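Local coordinates for importin subunit beta-1 (Saccharomyces cerevisiae, PDB 5OWU), which carries proteins into the nucleus together with importin alpha, the adaptor that recognises the classical nuclear localization signal of the cargo, at residues Ala206-Leu209 / Ile210-Asn214; Tyr530-Asp533 / Thr534-Glu537; Met420-Ser424 / Leu425-Glu429; Gly220-Asn223 / Tyr224-Val228. One frame throughout, in Å; residues are numbered along the deposited sequence.

Overall arrangement
All four contacts are local ones, at helix ends, linkers and a helix turn of an all-helical superhelix of HEAT repeats. Contact 1 comes first along the chain, followed by contact 4, contact 3 and contact 2. Contacts 1 and 4 are neighbours, with centres about 13 Å apart, and they touch where Ile212 packs on Leu225; contact 1 leaves helix 195-208 and contact 4 lies on helix 219-233. Contact 3 starts helix 425-442 and contact 2 starts helix 536-553, with centres about 33 Å apart. Contacts 1 and 2 lie on opposite sides of the chain's centre, about 58 Å between centres, so the set samples the long curved solenoid that serves transport.

Contact 1 of 4, residues Ala206-Leu209 / Ile210-Asn214; sequences ADSL and IFIKN
Phe211 N donates to Ser208 O at 2.8 Å, nearly straight at the hydrogen (164°), and closes a tight turn as the chain leaves helix 195-208. A weak bond follows from Ile212 N to Leu209 O. One water extends the helix pattern: it donates to Ala206 O and accepts from Ile210 N at 3.0 Å, bridging a carbonyl and an amide four residues apart. Leu209 O also takes a hydrogen bond from Tyr255 OH, while the hydroxyl of Ser208 turns back into its own helix to bond Leu205 O, which so small a residue can do while buried. Packing begins with Ile212, whose two branches each approach a carbonyl of the turn. With CG1 set between the backbone N and the carbonyl carbon (chi1 69°), that branch passes 3.3 Å from Leu209 O, and CG2 comes within 3.5 Å of Ser208 O. The end of the longer branch, CD1, lies alongside Leu209 CD2 at 3.8 Å, both side chains pointing the same way. Phe211 instead brings the edge of its ring near Ser208 O, with CD2 3.8 Å from that oxygen. A glycine in place of Ile212 would probably leave Leu209 CD2 without its neighbour and open a gap beside Leu181 and Leu225. Apolar residues suit these places because they meet neighbouring helices, Leu209 touching Ile251 of helix 238-255 and Phe211 touching Cys163 of helix 149-165. This is a helix-to-helix linker of the HEAT solenoid, running from the end of HEAT 5 to a short helix with Ile212 as its N-cap residue.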
ATOM      1  N   ALA A 206       4.634  13.916  17.812  1.00 32.82           N
ATOM      2  CA  ALA A 206       4.196  12.837  16.937  1.00 30.70           C
ATOM      3  C   ALA A 206       5.393  12.132  16.310  1.00 29.22           C
ATOM      4  O   ALA A 206       5.464  10.897  16.305  1.00 34.24           O
ATOM      5  CB  ALA A 206       3.265  13.384  15.858  1.00 27.97           C
ATOM      6  N   ASP A 207       6.356  12.906  15.788  1.00 30.08           N
ATOM      7  CA  ASP A 207       7.546  12.295  15.192  1.00 28.97           C
ATOM      8  C   ASP A 207       8.337  11.477  16.205  1.00 33.25           C
ATOM      9  O   ASP A 207       8.996  10.497  15.838  1.00 29.39           O
ATOM     10  CB  ASP A 207       8.468  13.364  14.596  1.00 33.02           C
ATOM     11  CG  ASP A 207       7.889  14.018  13.354  1.00 43.77           C
ATOM     12  OD1 ASP A 207       7.088  13.378  12.647  1.00 40.90           O
ATOM     13  OD2 ASP A 207       8.245  15.182  13.088  1.00 32.55           O
ATOM     14  N   SER A 208       8.304  11.871  17.474  1.00 30.72           N
ATOM     15  CA  SER A 208       9.157  11.266  18.485  1.00 28.85           C
ATOM     16  C   SER A 208       8.572   9.997  19.084  1.00 32.32           C
ATOM     17  O   SER A 208       9.305   9.255  19.752  1.00 28.24           O
ATOM     18  CB  SER A 208       9.393  12.256  19.626  1.00 39.99           C
ATOM     19  OG  SER A 208       8.263  12.282  20.483  1.00 31.98           O
ATOM     20  N   LEU A 209       7.272   9.746  18.885  1.00 32.50           N
ATOM     21  CA  LEU A 209       6.585   8.713  19.663  1.00 35.85           C
ATOM     22  C   LEU A 209       7.286   7.355  19.633  1.00 37.45           C
ATOM     23  O   LEU A 209       7.286   6.633  20.638  1.00 32.73           O
ATOM     24  CB  LEU A 209       5.145   8.576  19.175  1.00 36.57           C
ATOM     25  CG  LEU A 209       4.285   9.798  19.510  1.00 33.61           C
ATOM     26  CD1 LEU A 209       2.895   9.620  18.975  1.00 35.08           C
ATOM     27  CD2 LEU A 209       4.234  10.084  21.008  1.00 29.28           C
ATOM     28  N   ILE A 210       7.884   6.972  18.505  1.00 33.47           N
ATOM     29  CA  ILE A 210       8.471   5.636  18.436  1.00 32.91           C
ATOM     30  C   ILE A 210       9.722   5.501  19.293  1.00 40.31           C
ATOM     31  O   ILE A 210      10.191   4.377  19.510  1.00 42.44           O
ATOM     32  CB  ILE A 210       8.748   5.256  16.963  1.00 47.79           C
ATOM     33  CG1 ILE A 210       7.410   5.082  16.234  1.00 46.79           C
ATOM     34  CG2 ILE A 210       9.561   3.968  16.858  1.00 62.43           C
ATOM     35  CD1 ILE A 210       7.488   4.500  14.834  1.00 61.58           C
ATOM     36  N   PHE A 211      10.253   6.602  19.825  1.00 35.69           N
ATOM     37  CA  PHE A 211      11.488   6.569  20.602  1.00 34.84           C
ATOM     38  C   PHE A 211      11.277   6.763  22.097  1.00 42.35           C
ATOM     39  O   PHE A 211      12.261   6.895  22.831  1.00 50.72           O
ATOM     40  CB  PHE A 211      12.452   7.632  20.078  1.00 33.70           C
ATOM     41  CG  PHE A 211      12.833   7.429  18.650  1.00 38.04           C
ATOM     42  CD1 PHE A 211      13.738   6.442  18.300  1.00 40.56           C
ATOM     43  CD2 PHE A 211      12.276   8.209  17.655  1.00 45.86           C
ATOM     44  CE1 PHE A 211      14.088   6.246  16.980  1.00 49.65           C
ATOM     45  CE2 PHE A 211      12.623   8.017  16.333  1.00 47.85           C
ATOM     46  CZ  PHE A 211      13.531   7.032  15.997  1.00 53.40           C
ATOM     47  N   ILE A 212      10.034   6.759  22.577  1.00 37.91           N
ATOM     48  CA  ILE A 212       9.770   7.091  23.968  1.00 36.12           C
ATOM     49  C   ILE A 212       9.116   5.926  24.710  1.00 39.96           C
ATOM     50  O   ILE A 212       8.456   6.136  25.716  1.00 35.06           O
ATOM     51  CB  ILE A 212       8.925   8.377  24.077  1.00 40.38           C
ATOM     52  CG1 ILE A 212       7.495   8.159  23.569  1.00 39.55           C
ATOM     53  CG2 ILE A 212       9.572   9.507  23.277  1.00 35.78           C
ATOM     54  CD1 ILE A 212       6.556   9.312  23.883  1.00 37.11           C
ATOM     55  N   LYS A 213       9.301   4.691  24.227  1.00 43.53           N
ATOM     56  CA  LYS A 213       8.751   3.530  24.927  1.00 38.06           C
ATOM     57  C   LYS A 213       9.129   3.545  26.403  1.00 50.82           C
ATOM     58  O   LYS A 213       8.276   3.374  27.283  1.00 39.81           O
ATOM     59  CB  LYS A 213       9.243   2.235  24.278  1.00 48.45           C
ATOM     60  CG  LYS A 213       8.961   2.117  22.789  1.00 62.38           C
ATOM     61  CD  LYS A 213       8.121   0.889  22.460  1.00 76.99           C
ATOM     62  CE  LYS A 213       8.353   0.429  21.023  1.00 77.32           C
ATOM     63  NZ  LYS A 213       8.163   1.527  20.033  1.00 83.25           N
ATOM     64  N   ASN A 214      10.417   3.742  26.693  1.00 40.34           N
ATOM     65  CA  ASN A 214      10.866   3.718  28.080  1.00 47.02           C
ATOM     66  C   ASN A 214      10.169   4.784  28.910  1.00 37.51           C
ATOM     67  O   ASN A 214       9.875   4.555  30.088  1.00 48.38           O
ATOM     68  CB  ASN A 214      12.384   3.889  28.139  1.00 50.41           C
ATOM     69  CG  ASN A 214      13.123   2.720  27.514  1.00 57.54           C
ATOM     70  OD1 ASN A 214      12.588   1.614  27.422  1.00 56.77           O
ATOM     71  ND2 ASN A 214      14.354   2.958  27.083  1.00 63.50           N
TER
HETATM   72  O   HOH W   1       7.122   8.295  15.932  1.00 41.92           O

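Contact 2 of 4, residues Tyr530-Asp533 / Thr534-Glu537; sequences YATD and TVAE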
ATOM      1  N   TYR A 530     -16.518 -15.469 -15.327  1.00 31.72           N
ATOM      2  CA  TYR A 530     -17.442 -16.371 -14.654  1.00 24.90           C
ATOM      3  C   TYR A 530     -18.410 -17.067 -15.602  1.00 24.07           C
ATOM      4  O   TYR A 530     -19.266 -17.823 -15.135  1.00 27.63           O
ATOM      5  CB  TYR A 530     -18.228 -15.609 -13.582  1.00 29.64           C
ATOM      6  CG  TYR A 530     -17.398 -15.306 -12.354  1.00 28.05           C
ATOM      7  CD1 TYR A 530     -16.632 -14.150 -12.274  1.00 30.45           C
ATOM      8  CD2 TYR A 530     -17.366 -16.191 -11.285  1.00 35.31           C
ATOM      9  CE1 TYR A 530     -15.862 -13.878 -11.151  1.00 31.05           C
ATOM     10  CE2 TYR A 530     -16.600 -15.931 -10.162  1.00 42.65           C
ATOM     11  CZ  TYR A 530     -15.856 -14.774 -10.098  1.00 34.82           C
ATOM     12  OH  TYR A 530     -15.107 -14.517  -8.977  1.00 41.78           O
ATOM     13  N   ALA A 531     -18.299 -16.855 -16.912  1.00 30.52           N
ATOM     14  CA  ALA A 531     -19.269 -17.444 -17.830  1.00 29.38           C
ATOM     15  C   ALA A 531     -19.170 -18.962 -17.807  1.00 30.74           C
ATOM     16  O   ALA A 531     -18.085 -19.529 -17.675  1.00 30.36           O
ATOM     17  CB  ALA A 531     -19.066 -16.922 -19.253  1.00 29.46           C
ATOM     18  N   THR A 532     -20.321 -19.618 -17.905  1.00 33.11           N
ATOM     19  CA  THR A 532     -20.416 -21.066 -17.989  1.00 33.77           C
ATOM     20  C   THR A 532     -20.900 -21.453 -19.378  1.00 31.57           C
ATOM     21  O   THR A 532     -21.321 -20.608 -20.175  1.00 33.89           O
ATOM     22  CB  THR A 532     -21.385 -21.612 -16.934  1.00 37.74           C
ATOM     23  OG1 THR A 532     -22.687 -21.071 -17.178  1.00 38.42           O
ATOM     24  CG2 THR A 532     -20.940 -21.227 -15.536  1.00 41.14           C
ATOM     25  N   ASP A 533     -20.868 -22.756 -19.660  1.00 29.61           N
ATOM     26  CA  ASP A 533     -21.310 -23.210 -20.973  1.00 36.78           C
ATOM     27  C   ASP A 533     -22.772 -22.859 -21.214  1.00 32.74           C
ATOM     28  O   ASP A 533     -23.162 -22.571 -22.352  1.00 30.09           O
ATOM     29  CB  ASP A 533     -21.083 -24.715 -21.113  1.00 48.80           C
ATOM     30  CG  ASP A 533     -19.606 -25.073 -21.241  1.00 49.94           C
ATOM     31  OD1 ASP A 533     -18.843 -24.285 -21.850  1.00 48.71           O
ATOM     32  OD2 ASP A 533     -19.210 -26.139 -20.729  1.00 47.50           O
ATOM     33  N   THR A 534     -23.583 -22.832 -20.152  1.00 27.68           N
ATOM     34  CA  THR A 534     -25.001 -22.526 -20.294  1.00 34.63           C
ATOM     35  C   THR A 534     -25.236 -21.130 -20.850  1.00 34.47           C
ATOM     36  O   THR A 534     -26.317 -20.868 -21.386  1.00 40.51           O
ATOM     37  CB  THR A 534     -25.715 -22.674 -18.944  1.00 51.32           C
ATOM     38  OG1 THR A 534     -25.515 -24.000 -18.435  1.00 59.81           O
ATOM     39  CG2 THR A 534     -27.212 -22.434 -19.085  1.00 51.72           C
ATOM     40  N   VAL A 535     -24.259 -20.227 -20.735  1.00 32.71           N
ATOM     41  CA  VAL A 535     -24.420 -18.869 -21.246  1.00 31.17           C
ATOM     42  C   VAL A 535     -23.388 -18.627 -22.339  1.00 39.85           C
ATOM     43  O   VAL A 535     -22.968 -17.487 -22.569  1.00 34.27           O
ATOM     44  CB  VAL A 535     -24.308 -17.819 -20.122  1.00 31.00           C
ATOM     45  CG1 VAL A 535     -25.459 -17.977 -19.118  1.00 34.65           C
ATOM     46  CG2 VAL A 535     -22.974 -17.913 -19.411  1.00 42.37           C
ATOM     47  N   ALA A 536     -22.995 -19.695 -23.038  1.00 36.02           N
ATOM     48  CA  ALA A 536     -22.024 -19.549 -24.121  1.00 42.34           C
ATOM     49  C   ALA A 536     -22.406 -18.413 -25.065  1.00 44.49           C
ATOM     50  O   ALA A 536     -21.555 -17.599 -25.447  1.00 40.39           O
ATOM     51  CB  ALA A 536     -21.896 -20.864 -24.890  1.00 44.74           C
ATOM     52  N   GLU A 537     -23.689 -18.315 -25.425  1.00 40.89           N
ATOM     53  CA  GLU A 537     -24.095 -17.286 -26.376  1.00 35.67           C
ATOM     54  C   GLU A 537     -23.707 -15.896 -25.887  1.00 44.57           C
ATOM     55  O   GLU A 537     -23.188 -15.086 -26.665  1.00 41.66           O
ATOM     56  CB  GLU A 537     -25.599 -17.362 -26.647  1.00 41.46           C
ATOM     57  CG  GLU A 537     -26.017 -16.608 -27.912  1.00 58.09           C
ATOM     58  CD  GLU A 537     -27.484 -16.787 -28.265  1.00 64.59           C
ATOM     59  OE1 GLU A 537     -28.350 -16.310 -27.498  1.00 69.68           O
ATOM     60  OE2 GLU A 537     -27.773 -17.409 -29.312  1.00 59.35           O
TER
HETATM   61  O   HOH W   2     -24.414 -22.364 -15.581  1.00 44.80           O
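The linker between HEAT 12 and HEAT 13 turns here into helix 536-553, with Val535 at the N-cap position, and two backbone bonds shape the entry. Val535 N donates to Thr532 O at 3.0 Å, and Ala536 N donates to Asp533 O over the same distance. In both, the donor stands well above the plane of the carbonyl, by 55° at Thr532 and 65° at Asp533, which goes with the tight winding of this short 3-10 turn. Ala536 CB lies 3.3 Å from Asp533 O, and a small residue suits this exposed first turn because it adds nothing beyond that methyl. The inner side of the turn is apolar. Ala531 CB meets Val535 CG2 at 4.0 Å. The short methyl of Ala531 and the branched valine pack against Tyr496 of helix 496-507, and Val535 also against Tyr493, which touches Thr532 as well. Val535 CG2 lies between its own backbone N and carbonyl carbon, a torsion that turns this methyl in over the preceding turn, 3.3 Å from Thr532 O. Lys586 binds the carbonyl of Ala531, so the far end of HEAT 13 also holds the linker. On the outer side, two threonines lie side by side and point the same way, Thr532 OG1 being 3.9 Å from Thr534 CB. Hydroxyls suit this solvent-facing edge because water can join them: one water lies 2.7 Å from Thr532 OG1 in a hydrogen bond and reaches Thr534 OG1 through a weak one at 3.5 Å.

Contact 3 of 4, residues Met420-Ser424 / Leu425-Glu429; sequences MNDQS and LQVKE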
ATOM      1  N   MET A 420     -33.825   3.818  -5.972  1.00 29.87           N
ATOM      2  CA  MET A 420     -33.150   3.939  -7.266  1.00 30.79           C
ATOM      3  C   MET A 420     -33.909   4.847  -8.225  1.00 35.45           C
ATOM      4  O   MET A 420     -33.343   5.286  -9.233  1.00 31.40           O
ATOM      5  CB  MET A 420     -32.949   2.566  -7.907  1.00 24.92           C
ATOM      6  CG  MET A 420     -31.901   1.705  -7.214  1.00 32.87           C
ATOM      7  SD  MET A 420     -30.211   2.364  -7.322  1.00 30.90           S
ATOM      8  CE  MET A 420     -29.812   2.124  -9.056  1.00 36.41           C
ATOM      9  N   ASN A 421     -35.170   5.143  -7.932  1.00 29.54           N
ATOM     10  CA  ASN A 421     -35.950   6.116  -8.679  1.00 40.30           C
ATOM     11  C   ASN A 421     -35.990   7.473  -7.991  1.00 39.67           C
ATOM     12  O   ASN A 421     -36.820   8.313  -8.348  1.00 39.87           O
ATOM     13  CB  ASN A 421     -37.370   5.586  -8.880  1.00 37.18           C
ATOM     14  CG  ASN A 421     -37.382   4.201  -9.491  1.00 49.77           C
ATOM     15  OD1 ASN A 421     -36.606   3.911 -10.404  1.00 41.00           O
ATOM     16  ND2 ASN A 421     -38.239   3.326  -8.973  1.00 48.62           N
ATOM     17  N   ASP A 422     -35.115   7.704  -7.014  1.00 32.34           N
ATOM     18  CA  ASP A 422     -35.127   8.959  -6.277  1.00 34.28           C
ATOM     19  C   ASP A 422     -34.815  10.123  -7.209  1.00 38.72           C
ATOM     20  O   ASP A 422     -34.081   9.983  -8.190  1.00 34.38           O
ATOM     21  CB  ASP A 422     -34.104   8.910  -5.141  1.00 35.65           C
ATOM     22  CG  ASP A 422     -34.381   9.934  -4.067  1.00 30.81           C
ATOM     23  OD1 ASP A 422     -35.127   9.605  -3.123  1.00 38.25           O
ATOM     24  OD2 ASP A 422     -33.860  11.068  -4.160  1.00 31.78           O
ATOM     25  N   GLN A 423     -35.379  11.290  -6.887  1.00 38.56           N
ATOM     26  CA  GLN A 423     -35.086  12.501  -7.647  1.00 42.26           C
ATOM     27  C   GLN A 423     -33.692  13.049  -7.366  1.00 44.46           C
ATOM     28  O   GLN A 423     -33.204  13.890  -8.129  1.00 37.71           O
ATOM     29  CB  GLN A 423     -36.127  13.576  -7.336  1.00 48.24           C
ATOM     30  CG  GLN A 423     -36.198  13.981  -5.865  1.00 62.39           C
ATOM     31  CD  GLN A 423     -37.488  14.708  -5.519  1.00 75.40           C
ATOM     32  OE1 GLN A 423     -38.586  14.216  -5.790  1.00 72.46           O
ATOM     33  NE2 GLN A 423     -37.359  15.887  -4.923  1.00 75.27           N
ATOM     34  N   SER A 424     -33.043  12.606  -6.292  1.00 36.47           N
ATOM     35  CA  SER A 424     -31.716  13.090  -5.935  1.00 34.36           C
ATOM     36  C   SER A 424     -30.655  12.209  -6.582  1.00 30.29           C
ATOM     37  O   SER A 424     -30.637  10.992  -6.367  1.00 27.24           O
ATOM     38  CB  SER A 424     -31.539  13.094  -4.419  1.00 31.55           C
ATOM     39  OG  SER A 424     -30.203  13.416  -4.073  1.00 33.06           O
ATOM     40  N   LEU A 425     -29.766  12.825  -7.366  1.00 31.41           N
ATOM     41  CA  LEU A 425     -28.660  12.079  -7.962  1.00 32.52           C
ATOM     42  C   LEU A 425     -27.791  11.424  -6.894  1.00 29.00           C
ATOM     43  O   LEU A 425     -27.375  10.266  -7.038  1.00 28.25           O
ATOM     44  CB  LEU A 425     -27.808  13.006  -8.825  1.00 32.90           C
ATOM     45  CG  LEU A 425     -26.546  12.373  -9.406  1.00 32.19           C
ATOM     46  CD1 LEU A 425     -26.893  11.157 -10.244  1.00 39.02           C
ATOM     47  CD2 LEU A 425     -25.788  13.393 -10.236  1.00 45.45           C
ATOM     48  N   GLN A 426     -27.484  12.159  -5.823  1.00 25.38           N
ATOM     49  CA  GLN A 426     -26.669  11.601  -4.749  1.00 34.77           C
ATOM     50  C   GLN A 426     -27.350  10.391  -4.119  1.00 28.85           C
ATOM     51  O   GLN A 426     -26.698   9.385  -3.811  1.00 29.26           O
ATOM     52  CB  GLN A 426     -26.393  12.666  -3.691  1.00 36.31           C
ATOM     53  CG  GLN A 426     -25.620  13.877  -4.197  1.00 47.54           C
ATOM     54  CD  GLN A 426     -26.531  15.011  -4.640  1.00 57.99           C
ATOM     55  OE1 GLN A 426     -27.463  14.809  -5.420  1.00 51.99           O
ATOM     56  NE2 GLN A 426     -26.270  16.214  -4.132  1.00 59.50           N
ATOM     57  N   VAL A 427     -28.666  10.468  -3.923  1.00 27.93           N
ATOM     58  CA  VAL A 427     -29.377   9.346  -3.321  1.00 23.04           C
ATOM     59  C   VAL A 427     -29.268   8.115  -4.204  1.00 25.59           C
ATOM     60  O   VAL A 427     -29.032   7.008  -3.716  1.00 27.09           O
ATOM     61  CB  VAL A 427     -30.846   9.714  -3.055  1.00 24.86           C
ATOM     62  CG1 VAL A 427     -31.648   8.479  -2.644  1.00 25.89           C
ATOM     63  CG2 VAL A 427     -30.928  10.778  -1.979  1.00 29.52           C
ATOM     64  N   LYS A 428     -29.463   8.279  -5.514  1.00 26.33           N
ATOM     65  CA  LYS A 428     -29.396   7.127  -6.406  1.00 27.83           C
ATOM     66  C   LYS A 428     -27.984   6.560  -6.467  1.00 23.57           C
ATOM     67  O   LYS A 428     -27.797   5.340  -6.540  1.00 29.37           O
ATOM     68  CB  LYS A 428     -29.863   7.516  -7.805  1.00 23.45           C
ATOM     69  CG  LYS A 428     -31.351   7.785  -7.909  1.00 34.66           C
ATOM     70  CD  LYS A 428     -31.776   7.978  -9.359  1.00 32.67           C
ATOM     71  CE  LYS A 428     -31.241   9.258  -9.942  1.00 32.11           C
ATOM     72  NZ  LYS A 428     -31.754   9.449 -11.317  1.00 30.46           N
ATOM     73  N   GLU A 429     -26.980   7.434  -6.459  1.00 26.44           N
ATOM     74  CA  GLU A 429     -25.597   6.971  -6.480  1.00 29.36           C
ATOM     75  C   GLU A 429     -25.306   6.089  -5.271  1.00 26.78           C
ATOM     76  O   GLU A 429     -24.781   4.965  -5.396  1.00 25.38           O
ATOM     77  CB  GLU A 429     -24.662   8.182  -6.511  1.00 36.41           C
ATOM     78  CG  GLU A 429     -23.188   7.860  -6.369  1.00 35.82           C
ATOM     79  CD  GLU A 429     -22.308   9.085  -6.565  1.00 37.80           C
ATOM     80  OE1 GLU A 429     -22.669  10.164  -6.053  1.00 38.19           O
ATOM     81  OE2 GLU A 429     -21.269   8.964  -7.241  1.00 38.10           O
TER
HETATM   82  O   HOH W   3     -35.206   9.443 -11.164  1.00 48.52           O
HETATM   83  O   HOH W   4     -30.484  15.434  -8.373  1.00 48.70           O
HETATM   84  O   HOH W   5     -29.896  16.307  -4.603  1.00 47.34           O
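Asp422 and Ser424 both hold their polar groups opposite the backbone N (chi1 -160° and 173°), which sets the carboxylate beside Val427 and carries the hydroxyl toward the first turn of helix 425-442. Ser424 is the N-cap, short enough for its hydroxyl to fold back on a first-turn amide: OG accepts weakly from Val427 N at 3.3 Å, while its carbonyl takes Lys428 N at 3.1 Å. Aspartate is likewise short enough to reach the amide two residues on, and OD2 accepts from Ser424 N at 2.8 Å on the anti side of the carboxylate, forming an Asx turn that positions the cap. The aspartate crosses Val427 at about a right angle, CG lying 3.4 Å from CG1, and Ser424 CB is packed tightly on Val427 CG2. Lys428 CD lies 3.1 Å from Met420 O, and the bend at chi3 then turns CE toward Asp422 O before the amine pairs with Asp465. An alanine in place of Asp422 would probably leave Ser424 N without its carboxylate partner and Arg386 without its salt-bridge mate. Charge thus reaches outward through Asp422 to helix 383-395 and through Lys428 to Asp465, and the acidic group near the helix start would probably favour the dipole there.

Contact 4 of 4, residues Gly220-Asn223 / Tyr224-Val228; sequences GERN and YLMQV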
ATOM      1  N   GLY A 220       4.147   8.031  35.734  1.00 39.24           N
ATOM      2  CA  GLY A 220       4.094   9.469  35.953  1.00 42.25           C
ATOM      3  C   GLY A 220       4.371  10.265  34.691  1.00 38.72           C
ATOM      4  O   GLY A 220       3.677  11.245  34.394  1.00 43.41           O
ATOM      5  N   GLU A 221       5.386   9.853  33.926  1.00 43.05           N
ATOM      6  CA  GLU A 221       5.684  10.526  32.663  1.00 43.22           C
ATOM      7  C   GLU A 221       4.561  10.327  31.652  1.00 38.96           C
ATOM      8  O   GLU A 221       4.178  11.268  30.947  1.00 36.92           O
ATOM      9  CB  GLU A 221       7.002  10.011  32.088  1.00 41.79           C
ATOM     10  CG  GLU A 221       8.213  10.202  32.989  1.00 47.94           C
ATOM     11  CD  GLU A 221       9.515   9.865  32.280  1.00 54.37           C
ATOM     12  OE1 GLU A 221       9.523   9.860  31.026  1.00 42.05           O
ATOM     13  OE2 GLU A 221      10.525   9.602  32.971  1.00 49.73           O
ATOM     14  N   ARG A 222       4.042   9.102  31.547  1.00 44.23           N
ATOM     15  CA  ARG A 222       2.928   8.833  30.640  1.00 50.67           C
ATOM     16  C   ARG A 222       1.722   9.700  30.992  1.00 40.38           C
ATOM     17  O   ARG A 222       1.099  10.314  30.117  1.00 35.15           O
ATOM     18  CB  ARG A 222       2.575   7.344  30.700  1.00 48.96           C
ATOM     19  CG  ARG A 222       1.551   6.886  29.682  1.00 48.49           C
ATOM     20  CD  ARG A 222       1.260   5.393  29.803  1.00 50.49           C
ATOM     21  NE  ARG A 222       0.904   4.976  31.166  1.00 47.47           N
ATOM     22  CZ  ARG A 222       1.540   4.047  31.885  1.00 54.22           C
ATOM     23  NH1 ARG A 222       2.585   3.392  31.400  1.00 57.16           N
ATOM     24  NH2 ARG A 222       1.119   3.758  33.108  1.00 66.46           N
ATOM     25  N   ASN A 223       1.379   9.758  32.280  1.00 36.36           N
ATOM     26  CA  ASN A 223       0.266  10.585  32.726  1.00 46.12           C
ATOM     27  C   ASN A 223       0.481  12.037  32.332  1.00 37.59           C
ATOM     28  O   ASN A 223      -0.411  12.674  31.760  1.00 39.51           O
ATOM     29  CB  ASN A 223       0.086  10.472  34.246  1.00 38.80           C
ATOM     30  CG  ASN A 223      -0.540   9.150  34.673  1.00 40.48           C
ATOM     31  OD1 ASN A 223      -1.089   8.417  33.858  1.00 44.96           O
ATOM     32  ND2 ASN A 223      -0.464   8.848  35.968  1.00 43.16           N
ATOM     33  N   TYR A 224       1.665  12.585  32.628  1.00 33.50           N
ATOM     34  CA  TYR A 224       1.899  13.996  32.329  1.00 36.35           C
ATOM     35  C   TYR A 224       1.822  14.268  30.830  1.00 37.47           C
ATOM     36  O   TYR A 224       1.192  15.241  30.393  1.00 34.99           O
ATOM     37  CB  TYR A 224       3.258  14.437  32.873  1.00 46.51           C
ATOM     38  CG  TYR A 224       3.585  15.878  32.549  1.00 42.78           C
ATOM     39  CD1 TYR A 224       2.922  16.916  33.183  1.00 50.54           C
ATOM     40  CD2 TYR A 224       4.556  16.201  31.606  1.00 41.23           C
ATOM     41  CE1 TYR A 224       3.210  18.233  32.894  1.00 62.36           C
ATOM     42  CE2 TYR A 224       4.851  17.519  31.310  1.00 43.47           C
ATOM     43  CZ  TYR A 224       4.174  18.532  31.956  1.00 52.51           C
ATOM     44  OH  TYR A 224       4.462  19.848  31.670  1.00 58.51           O
ATOM     45  N   LEU A 225       2.470  13.425  30.024  1.00 32.21           N
ATOM     46  CA  LEU A 225       2.430  13.616  28.576  1.00 31.29           C
ATOM     47  C   LEU A 225       0.997  13.565  28.049  1.00 35.69           C
ATOM     48  O   LEU A 225       0.591  14.404  27.233  1.00 40.65           O
ATOM     49  CB  LEU A 225       3.291  12.560  27.885  1.00 35.33           C
ATOM     50  CG  LEU A 225       3.392  12.716  26.361  1.00 34.93           C
ATOM     51  CD1 LEU A 225       3.887  14.104  25.996  1.00 45.32           C
ATOM     52  CD2 LEU A 225       4.297  11.670  25.742  1.00 51.18           C
ATOM     53  N   MET A 226       0.219  12.571  28.488  1.00 37.38           N
ATOM     54  CA  MET A 226      -1.164  12.468  28.024  1.00 43.93           C
ATOM     55  C   MET A 226      -1.977  13.680  28.458  1.00 35.44           C
ATOM     56  O   MET A 226      -2.823  14.174  27.703  1.00 36.54           O
ATOM     57  CB  MET A 226      -1.806  11.180  28.545  1.00 39.68           C
ATOM     58  CG  MET A 226      -1.256   9.911  27.887  1.00 36.55           C
ATOM     59  SD  MET A 226      -1.535   9.919  26.110  1.00 34.93           S
ATOM     60  CE  MET A 226      -3.297   9.571  26.039  1.00 42.16           C
ATOM     61  N   GLN A 227      -1.732  14.173  29.670  1.00 36.22           N
ATOM     62  CA  GLN A 227      -2.388  15.392  30.125  1.00 44.73           C
ATOM     63  C   GLN A 227      -2.095  16.553  29.181  1.00 38.74           C
ATOM     64  O   GLN A 227      -3.006  17.291  28.784  1.00 39.61           O
ATOM     65  CB  GLN A 227      -1.943  15.719  31.552  1.00 45.85           C
ATOM     66  CG  GLN A 227      -2.495  17.031  32.088  1.00 47.30           C
ATOM     67  CD  GLN A 227      -2.240  17.209  33.579  1.00 55.45           C
ATOM     68  OE1 GLN A 227      -1.974  16.246  34.299  1.00 53.74           O
ATOM     69  NE2 GLN A 227      -2.312  18.450  34.043  1.00 60.52           N
ATOM     70  N   VAL A 228      -0.825  16.717  28.792  1.00 32.14           N
ATOM     71  CA  VAL A 228      -0.460  17.805  27.882  1.00 37.38           C
ATOM     72  C   VAL A 228      -1.147  17.632  26.531  1.00 30.08           C
ATOM     73  O   VAL A 228      -1.653  18.596  25.940  1.00 38.82           O
ATOM     74  CB  VAL A 228       1.070  17.877  27.720  1.00 40.65           C
ATOM     75  CG1 VAL A 228       1.451  18.892  26.636  1.00 33.46           C
ATOM     76  CG2 VAL A 228       1.735  18.231  29.045  1.00 44.71           C
TER
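Residues 220-228 form an unbroken alpha-helical run, in which four amides of Tyr224-Gln227 bond to the carbonyls of Gly220-Asn223, each four residues back. Leu225 N meets Glu221 O at 2.9 Å, close to straight (171°), and Met226 N meets Arg222 O at the same distance. Side chains then fan out from this frame. Tyr224 holds its ring opposite the backbone N (chi1 178°), which lets Val228 CG2 lie over one face, 3.8 Å above the plane and offset toward the rim. Met226 takes the other course, with CG beside the backbone N and 3.3 Å from Arg222 O; its flexible, bent thioether chain reaches Leu248, Ile251 and Leu267, while Leu225 packs on Val185 and Ile212. The polar ends find partners nearby: Arg222 and Asn223 share the hydroxyl of Tyr262, Arg222 also binds Met216 O, and buried Glu221 forms a salt bridge with Arg218 and a hydrogen bond with Asn215. The backbone of another protein's chain bonds to Glu221 OE2, and one of its aromatic rings meets Tyr224 with planes at about 65°. This is the first helix of HEAT 6, amphipathic as in HEAT repeats, packed on adjoining helices and, along one flank, on that second protein.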